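Local coordinates for protein xyloglucan-specific endo-beta-1,4-glucanase BoGH9A (Bacteroides ovatus, PDB 6DHT) that hydrolyses internal beta-1,4-glucosidic linkages in the xyloglucan backbone, releasing xyloglucan oligosaccharides as a family 9 glycoside hydrolase, at residues L112-I124 / S163-Y175. Numbering follows the deposited sequence.
Sequences LKSFYYQRTAMPI and SKGWYDAGDYNKY. With EDO (1,2-ethanediol), chain G.
Phe115 turns the edge of its ring to one face of the Trp166 indole, a T-shaped pair with planes at 60° and its CD2 3.7 Å from Trp166 CE2. Phe115 CB lies off-centre over the five-membered ring, while Arg119 CG comes up to the indole edge at CD1. Indole NE1 is held by Glu217, which also forms a salt bridge with Arg119. Replacing Trp166 by alanine removes the indole and is likely to leave the edge of Phe115 without the aromatic face it packs on and Glu217 without its indole N-H. One residue on, Tyr167 is covered on one face by Thr120 CG2, 3.5 Å from the ring centroid, and on the other by Tyr172 CD1; its hydroxyl bonds to His138. With Thr120 OG1 between the backbone N and the carbonyl carbon (chi1 70°), the methyl is anti to the carbonyl carbon and comes over the ring; OG1 lies 2.9 Å from Gly165 O and accepts from a water that Lys174 NZ also reaches weakly. Gln118, bent at chi2 (-70°), sends NE2 to Tyr167 O (3.0 Å), striking that carbonyl from above its plane, and weakly to Ala169 O, while its amide oxygen has its own partner in His498. Backbone bonds from Tyr167 N to Gln118 O (2.8 Å) and Thr120 N to Gly165 O (3.0 Å) flank the lone Arg119–Trp166 beta bridge. The contact thus ties the C-terminal end of helix 105-117 to the loop carrying Asp171, the predicted nucleophile, just before strand 174-175. Helix 551-567 packs on Phe115, helix 213-226 borders the Arg119 side, and helix 499-503 touches Gln118 and Tyr172.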
ATOM      1  N   LEU A 112      -8.749  -3.128  -0.067  1.00 11.65           N
ATOM      2  CA  LEU A 112      -8.484  -4.400  -0.708  1.00 11.75           C
ATOM      3  C   LEU A 112      -9.315  -4.582  -1.970  1.00 11.53           C
ATOM      4  O   LEU A 112      -8.798  -5.087  -2.988  1.00 12.73           O
ATOM      5  CB  LEU A 112      -8.759  -5.521   0.299  1.00 11.60           C
ATOM      6  CG  LEU A 112      -8.491  -6.933  -0.202  1.00 11.95           C
ATOM      7  CD1 LEU A 112      -7.068  -7.128  -0.707  1.00 12.25           C
ATOM      8  CD2 LEU A 112      -8.781  -7.913   0.920  1.00 13.07           C
ATOM      9  N   LYS A 113     -10.566  -4.164  -1.930  1.00 10.84           N
ATOM     10  CA  LYS A 113     -11.462  -4.314  -3.064  1.00 12.42           C
ATOM     11  C   LYS A 113     -11.007  -3.459  -4.253  1.00 13.21           C
ATOM     12  O   LYS A 113     -11.363  -3.752  -5.400  1.00 13.72           O
ATOM     13  CB  LYS A 113     -12.881  -3.959  -2.626  1.00 12.55           C
ATOM     14  CG  LYS A 113     -13.991  -4.169  -3.622  1.00 15.94           C
ATOM     15  CD  LYS A 113     -14.118  -5.594  -4.118  1.00 19.59           C
ATOM     16  CE  LYS A 113     -15.395  -5.750  -4.961  1.00 18.52           C
ATOM     17  NZ  LYS A 113     -16.660  -5.643  -4.182  1.00 20.81           N
ATOM     18  N   SER A 114     -10.221  -2.410  -4.003  1.00 11.50           N
ATOM     19  CA  SER A 114      -9.692  -1.596  -5.094  0.58 12.14           C
ATOM     20  C   SER A 114      -8.914  -2.444  -6.095  1.00 13.64           C
ATOM     21  O   SER A 114      -8.930  -2.158  -7.307  1.00 13.03           O
ATOM     22  CB  SER A 114      -8.786  -0.491  -4.547  0.58 12.69           C
ATOM     23  OG  SER A 114      -7.520  -0.982  -4.111  0.58 13.65           O
ATOM     24  N   PHE A 115      -8.228  -3.479  -5.610  1.00 11.01           N
ATOM     25  CA  PHE A 115      -7.445  -4.350  -6.464  1.00 12.77           C
ATOM     26  C   PHE A 115      -8.339  -5.111  -7.451  1.00 14.67           C
ATOM     27  O   PHE A 115      -7.966  -5.311  -8.620  1.00 13.48           O
ATOM     28  CB  PHE A 115      -6.615  -5.321  -5.626  1.00 12.50           C
ATOM     29  CG  PHE A 115      -5.480  -4.650  -4.902  1.00 10.76           C
ATOM     30  CD1 PHE A 115      -5.674  -4.045  -3.668  1.00 12.05           C
ATOM     31  CD2 PHE A 115      -4.208  -4.609  -5.479  1.00 12.43           C
ATOM     32  CE1 PHE A 115      -4.618  -3.383  -3.034  1.00 11.85           C
ATOM     33  CE2 PHE A 115      -3.166  -3.966  -4.838  1.00 12.60           C
ATOM     34  CZ  PHE A 115      -3.382  -3.343  -3.625  1.00 11.39           C
ATOM     35  N   TYR A 116      -9.518  -5.524  -6.985  1.00 12.99           N
ATOM     36  CA  TYR A 116     -10.499  -6.157  -7.853  1.00 13.63           C
ATOM     37  C   TYR A 116     -10.861  -5.241  -9.034  1.00 14.93           C
ATOM     38  O   TYR A 116     -10.871  -5.669 -10.184  1.00 15.53           O
ATOM     39  CB  TYR A 116     -11.736  -6.600  -7.058  1.00 15.82           C
ATOM     40  CG  TYR A 116     -12.920  -6.894  -7.957  1.00 15.96           C
ATOM     41  CD1 TYR A 116     -13.036  -8.107  -8.627  1.00 18.13           C
ATOM     42  CD2 TYR A 116     -13.915  -5.948  -8.139  1.00 16.79           C
ATOM     43  CE1 TYR A 116     -14.112  -8.353  -9.465  1.00 16.83           C
ATOM     44  CE2 TYR A 116     -14.994  -6.196  -8.967  1.00 19.82           C
ATOM     45  CZ  TYR A 116     -15.088  -7.406  -9.619  1.00 19.57           C
ATOM     46  OH  TYR A 116     -16.155  -7.672 -10.457  1.00 24.49           O
ATOM     47  N   TYR A 117     -11.099  -3.956  -8.755  1.00 14.30           N
ATOM     48  CA  TYR A 117     -11.403  -3.016  -9.816  1.00 13.68           C
ATOM     49  C   TYR A 117     -10.231  -2.852 -10.805  1.00 13.85           C
ATOM     50  O   TYR A 117     -10.441  -2.544 -11.984  1.00 14.49           O
ATOM     51  CB  TYR A 117     -11.802  -1.666  -9.235  1.00 14.22           C
ATOM     52  CG  TYR A 117     -13.150  -1.681  -8.564  1.00 15.24           C
ATOM     53  CD1 TYR A 117     -14.322  -1.738  -9.319  1.00 15.99           C
ATOM     54  CD2 TYR A 117     -13.266  -1.599  -7.183  1.00 15.14           C
ATOM     55  CE1 TYR A 117     -15.555  -1.716  -8.719  1.00 15.90           C
ATOM     56  CE2 TYR A 117     -14.495  -1.604  -6.579  1.00 14.54           C
ATOM     57  CZ  TYR A 117     -15.641  -1.657  -7.361  1.00 15.93           C
ATOM     58  OH  TYR A 117     -16.868  -1.635  -6.723  1.00 17.93           O
ATOM     59  N   GLN A 118      -9.001  -3.052 -10.346  1.00 13.67           N
ATOM     60  CA  GLN A 118      -7.833  -2.953 -11.214  1.00 12.64           C
ATOM     61  C   GLN A 118      -7.575  -4.196 -12.091  1.00 13.46           C
ATOM     62  O   GLN A 118      -6.602  -4.239 -12.868  1.00 13.98           O
ATOM     63  CB  GLN A 118      -6.571  -2.681 -10.397  1.00 12.60           C
ATOM     64  CG  GLN A 118      -6.524  -1.354  -9.644  1.00 12.32           C
ATOM     65  CD  GLN A 118      -6.385  -0.151 -10.551  1.00 13.34           C
ATOM     66  OE1 GLN A 118      -7.365   0.541 -10.831  1.00 14.54           O
ATOM     67  NE2 GLN A 118      -5.160   0.136 -10.969  1.00 13.01           N
ATOM     68  N   ARG A 119      -8.394  -5.234 -11.948  1.00 14.86           N
ATOM     69  CA  ARG A 119      -8.100  -6.490 -12.634  1.00 14.22           C
ATOM     70  C   ARG A 119      -8.278  -6.363 -14.129  1.00 16.23           C
ATOM     71  O   ARG A 119      -9.231  -5.752 -14.600  1.00 17.36           O
ATOM     72  CB  ARG A 119      -9.048  -7.593 -12.179  1.00 13.28           C
ATOM     73  CG  ARG A 119      -8.764  -8.147 -10.780  1.00 14.13           C
ATOM     74  CD  ARG A 119      -9.620  -9.356 -10.541  1.00 16.39           C
ATOM     75  NE  ARG A 119      -9.605  -9.781  -9.140  1.00 15.25           N
ATOM     76  CZ  ARG A 119     -10.313 -10.808  -8.682  1.00 18.27           C
ATOM     77  NH1 ARG A 119     -11.053 -11.512  -9.531  1.00 17.62           N
ATOM     78  NH2 ARG A 119     -10.270 -11.135  -7.391  1.00 17.42           N
ATOM     79  N   THR A 120      -7.352  -6.994 -14.844  1.00 16.47           N
ATOM     80  CA  THR A 120      -7.388  -7.105 -16.307  1.00 15.34           C
ATOM     81  C   THR A 120      -7.923  -8.471 -16.709  1.00 18.82           C
ATOM     82  O   THR A 120      -8.006  -9.387 -15.897  1.00 19.75           O
ATOM     83  CB  THR A 120      -5.983  -6.974 -16.900  1.00 17.19           C
ATOM     84  OG1 THR A 120      -5.181  -8.124 -16.588  1.00 16.41           O
ATOM     85  CG2 THR A 120      -5.322  -5.688 -16.406  1.00 15.69           C
ATOM     86  N   ALA A 121      -8.263  -8.604 -17.988  1.00 20.41           N
ATOM     87  CA  ALA A 121      -8.598  -9.891 -18.591  1.00 21.54           C
ATOM     88  C   ALA A 121      -9.826 -10.541 -17.995  1.00 28.53           C
ATOM     89  O   ALA A 121      -9.960 -11.763 -18.033  1.00 34.11           O
ATOM     90  CB  ALA A 121      -7.408 -10.855 -18.515  1.00 21.48           C
ATOM     91  N   MET A 122     -10.732  -9.751 -17.435  1.00 23.51           N
ATOM     92  CA  MET A 122     -12.002 -10.316 -17.005  1.00 27.40           C
ATOM     93  C   MET A 122     -13.092  -9.275 -16.865  1.00 27.14           C
ATOM     94  O   MET A 122     -12.823  -8.096 -16.612  1.00 22.85           O
ATOM     95  CB  MET A 122     -11.846 -11.090 -15.705  1.00 27.40           C
ATOM     96  CG  MET A 122     -11.794 -10.252 -14.454  1.00 33.53           C
ATOM     97  SD  MET A 122     -11.674 -11.399 -13.092  1.00 26.61           S
ATOM     98  CE  MET A 122     -13.384 -11.597 -12.634  1.00 32.36           C
ATOM     99  N   PRO A 123     -14.344  -9.704 -17.050  1.00 28.39           N
ATOM    100  CA  PRO A 123     -15.418  -8.738 -16.870  1.00 28.67           C
ATOM    101  C   PRO A 123     -15.519  -8.370 -15.399  1.00 25.05           C
ATOM    102  O   PRO A 123     -15.227  -9.166 -14.508  1.00 23.67           O
ATOM    103  CB  PRO A 123     -16.659  -9.495 -17.353  1.00 31.97           C
ATOM    104  CG  PRO A 123     -16.325 -10.907 -17.186  1.00 35.04           C
ATOM    105  CD  PRO A 123     -14.849 -11.042 -17.400  1.00 32.13           C
ATOM    106  N   ILE A 124     -15.907  -7.130 -15.176  1.00 23.72           N
ATOM    107  CA  ILE A 124     -16.030  -6.559 -13.847  1.00 21.08           C
ATOM    108  C   ILE A 124     -17.531  -6.399 -13.633  1.00 23.94           C
ATOM    109  O   ILE A 124     -18.116  -5.392 -13.999  1.00 23.03           O
ATOM    110  CB  ILE A 124     -15.247  -5.224 -13.778  1.00 19.53           C
ATOM    111  CG1 ILE A 124     -13.765  -5.463 -14.145  1.00 18.86           C
ATOM    112  CG2 ILE A 124     -15.380  -4.588 -12.414  1.00 18.97           C
ATOM    113  CD1 ILE A 124     -13.033  -6.391 -13.199  1.00 20.69           C
ATOM    114  N   SER A 163      -1.580 -13.076 -19.350  1.00 18.57           N
ATOM    115  CA  SER A 163      -2.890 -12.547 -19.005  0.52 22.00           C
ATOM    116  C   SER A 163      -3.100 -12.490 -17.496  1.00 18.28           C
ATOM    117  O   SER A 163      -2.347 -13.099 -16.735  1.00 20.02           O
ATOM    118  CB  SER A 163      -3.979 -13.415 -19.638  0.52 24.18           C
ATOM    119  OG  SER A 163      -4.054 -14.678 -19.007  0.52 25.35           O
ATOM    120  N   LYS A 164      -4.149 -11.762 -17.104  1.00 18.99           N
ATOM    121  CA  LYS A 164      -4.523 -11.517 -15.704  1.00 18.33           C
ATOM    122  C   LYS A 164      -3.578 -10.485 -15.111  1.00 16.80           C
ATOM    123  O   LYS A 164      -2.886  -9.768 -15.820  1.00 16.92           O
ATOM    124  CB  LYS A 164      -4.593 -12.814 -14.880  1.00 19.49           C
ATOM    125  CG  LYS A 164      -5.602 -13.813 -15.439  1.00 20.41           C
ATOM    126  CD  LYS A 164      -5.530 -15.145 -14.732  1.00 20.56           C
ATOM    127  CE  LYS A 164      -6.067 -15.055 -13.335  1.00 20.98           C
ATOM    128  NZ  LYS A 164      -6.129 -16.413 -12.748  1.00 21.53           N
ATOM    129  N   GLY A 165      -3.560 -10.393 -13.789  1.00 17.29           N
ATOM    130  CA  GLY A 165      -2.838  -9.306 -13.150  1.00 15.68           C
ATOM    131  C   GLY A 165      -3.603  -7.999 -13.111  1.00 16.99           C
ATOM    132  O   GLY A 165      -4.626  -7.826 -13.779  1.00 16.03           O
ATOM    133  N   TRP A 166      -3.092  -7.074 -12.307  1.00 14.82           N
ATOM    134  CA  TRP A 166      -3.726  -5.776 -12.134  1.00 13.40           C
ATOM    135  C   TRP A 166      -3.118  -4.686 -13.024  1.00 12.72           C
ATOM    136  O   TRP A 166      -1.918  -4.673 -13.241  1.00 13.76           O
ATOM    137  CB  TRP A 166      -3.578  -5.267 -10.694  1.00 13.43           C
ATOM    138  CG  TRP A 166      -4.006  -6.216  -9.614  1.00 12.56           C
ATOM    139  CD1 TRP A 166      -5.236  -6.775  -9.449  1.00 12.46           C
ATOM    140  CD2 TRP A 166      -3.199  -6.674  -8.523  1.00 11.88           C
ATOM    141  NE1 TRP A 166      -5.243  -7.570  -8.320  1.00 12.60           N
ATOM    142  CE2 TRP A 166      -4.003  -7.522  -7.735  1.00 10.66           C
ATOM    143  CE3 TRP A 166      -1.881  -6.444  -8.137  1.00 12.45           C
ATOM    144  CZ2 TRP A 166      -3.527  -8.122  -6.580  1.00 11.26           C
ATOM    145  CZ3 TRP A 166      -1.414  -7.040  -6.982  1.00 12.98           C
ATOM    146  CH2 TRP A 166      -2.235  -7.860  -6.219  1.00 12.87           C
ATOM    147  N   TYR A 167      -3.927  -3.726 -13.441  1.00 12.88           N
ATOM    148  CA  TYR A 167      -3.391  -2.455 -13.874  1.00 14.93           C
ATOM    149  C   TYR A 167      -2.599  -1.858 -12.707  1.00 13.88           C
ATOM    150  O   TYR A 167      -3.046  -1.890 -11.557  1.00 13.20           O
ATOM    151  CB  TYR A 167      -4.493  -1.492 -14.254  1.00 15.18           C
ATOM    152  CG  TYR A 167      -5.368  -1.905 -15.406  1.00 15.38           C
ATOM    153  CD1 TYR A 167      -4.825  -2.283 -16.622  1.00 15.21           C
ATOM    154  CD2 TYR A 167      -6.758  -1.894 -15.276  1.00 14.53           C
ATOM    155  CE1 TYR A 167      -5.643  -2.640 -17.672  1.00 14.23           C
ATOM    156  CE2 TYR A 167      -7.575  -2.268 -16.320  1.00 16.71           C
ATOM    157  CZ  TYR A 167      -7.003  -2.628 -17.515  1.00 14.88           C
ATOM    158  OH  TYR A 167      -7.808  -3.011 -18.567  1.00 18.50           O
ATOM    159  N   ASP A 168      -1.436  -1.287 -12.981  1.00 12.94           N
ATOM    160  CA  ASP A 168      -0.579  -0.778 -11.922  1.00 13.77           C
ATOM    161  C   ASP A 168      -1.176   0.383 -11.141  1.00 13.55           C
ATOM    162  O   ASP A 168      -0.968   0.497  -9.922  1.00 12.59           O
ATOM    163  CB  ASP A 168       0.742  -0.305 -12.503  1.00 15.07           C
ATOM    164  CG  ASP A 168       1.823  -0.159 -11.462  1.00 15.10           C
ATOM    165  OD1 ASP A 168       2.072  -1.130 -10.708  1.00 14.68           O
ATOM    166  OD2 ASP A 168       2.457   0.905 -11.419  1.00 14.83           O
ATOM    167  N   ALA A 169      -1.848   1.314 -11.822  1.00 12.48           N
ATOM    168  CA  ALA A 169      -2.052   2.613 -11.230  1.00 13.87           C
ATOM    169  C   ALA A 169      -3.037   3.407 -12.066  1.00 14.10           C
ATOM    170  O   ALA A 169      -4.059   2.873 -12.494  1.00 13.27           O
ATOM    171  CB  ALA A 169      -0.697   3.323 -11.145  1.00 14.11           C
ATOM    172  N   GLY A 170      -2.737   4.685 -12.302  1.00 13.88           N
ATOM    173  CA  GLY A 170      -3.553   5.473 -13.196  1.00 14.99           C
ATOM    174  C   GLY A 170      -3.386   5.087 -14.650  1.00 13.48           C
ATOM    175  O   GLY A 170      -4.184   5.551 -15.491  1.00 15.32           O
ATOM    176  N   ASP A 171      -2.368   4.285 -14.955  1.00 13.20           N
ATOM    177  CA  ASP A 171      -2.098   3.718 -16.292  1.00 14.71           C
ATOM    178  C   ASP A 171      -2.485   2.237 -16.352  1.00 16.75           C
ATOM    179  O   ASP A 171      -2.845   1.624 -15.322  1.00 16.50           O
ATOM    180  CB  ASP A 171      -0.624   3.889 -16.681  1.00 13.35           C
ATOM    181  CG  ASP A 171       0.315   3.082 -15.829  1.00 14.19           C
ATOM    182  OD1 ASP A 171       0.297   3.314 -14.587  1.00 16.10           O
ATOM    183  OD2 ASP A 171       1.078   2.279 -16.416  1.00 14.30           O
ATOM    184  N   TYR A 172      -2.359   1.633 -17.534  1.00 14.31           N
ATOM    185  CA  TYR A 172      -2.885   0.297 -17.795  1.00 14.43           C
ATOM    186  C   TYR A 172      -1.805  -0.773 -17.998  1.00 14.00           C
ATOM    187  O   TYR A 172      -2.094  -1.864 -18.451  1.00 16.63           O
ATOM    188  CB  TYR A 172      -3.783   0.353 -19.040  1.00 15.05           C
ATOM    189  CG  TYR A 172      -5.080   1.126 -18.922  1.00 15.56           C
ATOM    190  CD1 TYR A 172      -5.940   0.972 -17.828  1.00 16.21           C
ATOM    191  CD2 TYR A 172      -5.478   2.003 -19.936  1.00 14.82           C
ATOM    192  CE1 TYR A 172      -7.140   1.652 -17.763  1.00 13.59           C
ATOM    193  CE2 TYR A 172      -6.657   2.680 -19.873  1.00 16.98           C
ATOM    194  CZ  TYR A 172      -7.508   2.538 -18.783  1.00 14.95           C
ATOM    195  OH  TYR A 172      -8.712   3.191 -18.669  1.00 17.03           O
ATOM    196  N   ASN A 173      -0.569  -0.463 -17.624  1.00 16.02           N
ATOM    197  CA  ASN A 173       0.531  -1.399 -17.743  1.00 16.45           C
ATOM    198  C   ASN A 173       0.727  -2.237 -16.481  1.00 15.20           C
ATOM    199  O   ASN A 173       0.136  -1.906 -15.452  1.00 14.38           O
ATOM    200  CB  ASN A 173       1.773  -0.601 -18.130  1.00 15.15           C
ATOM    201  CG  ASN A 173       1.526   0.223 -19.383  1.00 16.46           C
ATOM    202  OD1 ASN A 173       1.353  -0.357 -20.457  1.00 19.14           O
ATOM    203  ND2 ASN A 173       1.403   1.532 -19.234  1.00 19.09           N
ATOM    204  N   LYS A 174       1.485  -3.315 -16.565  1.00 13.82           N
ATOM    205  CA  LYS A 174       1.615  -4.277 -15.460  1.00 13.41           C
ATOM    206  C   LYS A 174       3.090  -4.459 -15.190  1.00 14.91           C
ATOM    207  O   LYS A 174       3.840  -4.805 -16.101  1.00 17.37           O
ATOM    208  CB  LYS A 174       0.963  -5.604 -15.827  1.00 15.57           C
ATOM    209  CG  LYS A 174      -0.476  -5.437 -16.296  1.00 17.32           C
ATOM    210  CD  LYS A 174      -1.220  -6.725 -16.506  1.00 17.80           C
ATOM    211  CE  LYS A 174      -0.519  -7.628 -17.502  1.00 18.33           C
ATOM    212  NZ  LYS A 174      -1.399  -8.725 -17.957  1.00 16.33           N
ATOM    213  N   TYR A 175       3.531  -4.252 -13.958  1.00 14.51           N
ATOM    214  CA  TYR A 175       4.949  -4.178 -13.628  1.00 14.47           C
ATOM    215  C   TYR A 175       5.305  -5.185 -12.539  1.00 16.44           C
ATOM    216  O   TYR A 175       4.666  -5.204 -11.476  1.00 14.22           O
ATOM    217  CB  TYR A 175       5.287  -2.796 -13.105  1.00 15.40           C
ATOM    218  CG  TYR A 175       4.878  -1.618 -13.992  1.00 13.89           C
ATOM    219  CD1 TYR A 175       3.554  -1.182 -14.036  1.00 15.42           C
ATOM    220  CD2 TYR A 175       5.814  -0.897 -14.751  1.00 16.81           C
ATOM    221  CE1 TYR A 175       3.157  -0.086 -14.804  1.00 14.05           C
ATOM    222  CE2 TYR A 175       5.425   0.191 -15.529  1.00 16.13           C
ATOM    223  CZ  TYR A 175       4.102   0.597 -15.553  1.00 15.07           C
ATOM    224  OH  TYR A 175       3.715   1.702 -16.318  1.00 16.49           O
TER
HETATM  225  C1  EDO G 606     -17.205  -4.292  -0.534  1.00 33.41           C
HETATM  226  O1  EDO G 606     -17.512  -3.807  -1.854  1.00 36.01           O
HETATM  227  C2  EDO G 606     -15.783  -3.880  -0.156  1.00 31.35           C
HETATM  228  O2  EDO G 606     -15.655  -2.444  -0.097  1.00 21.12           O
HETATM  229  O   HOH W   1      -4.345  -9.373 -18.757  1.00 16.89           O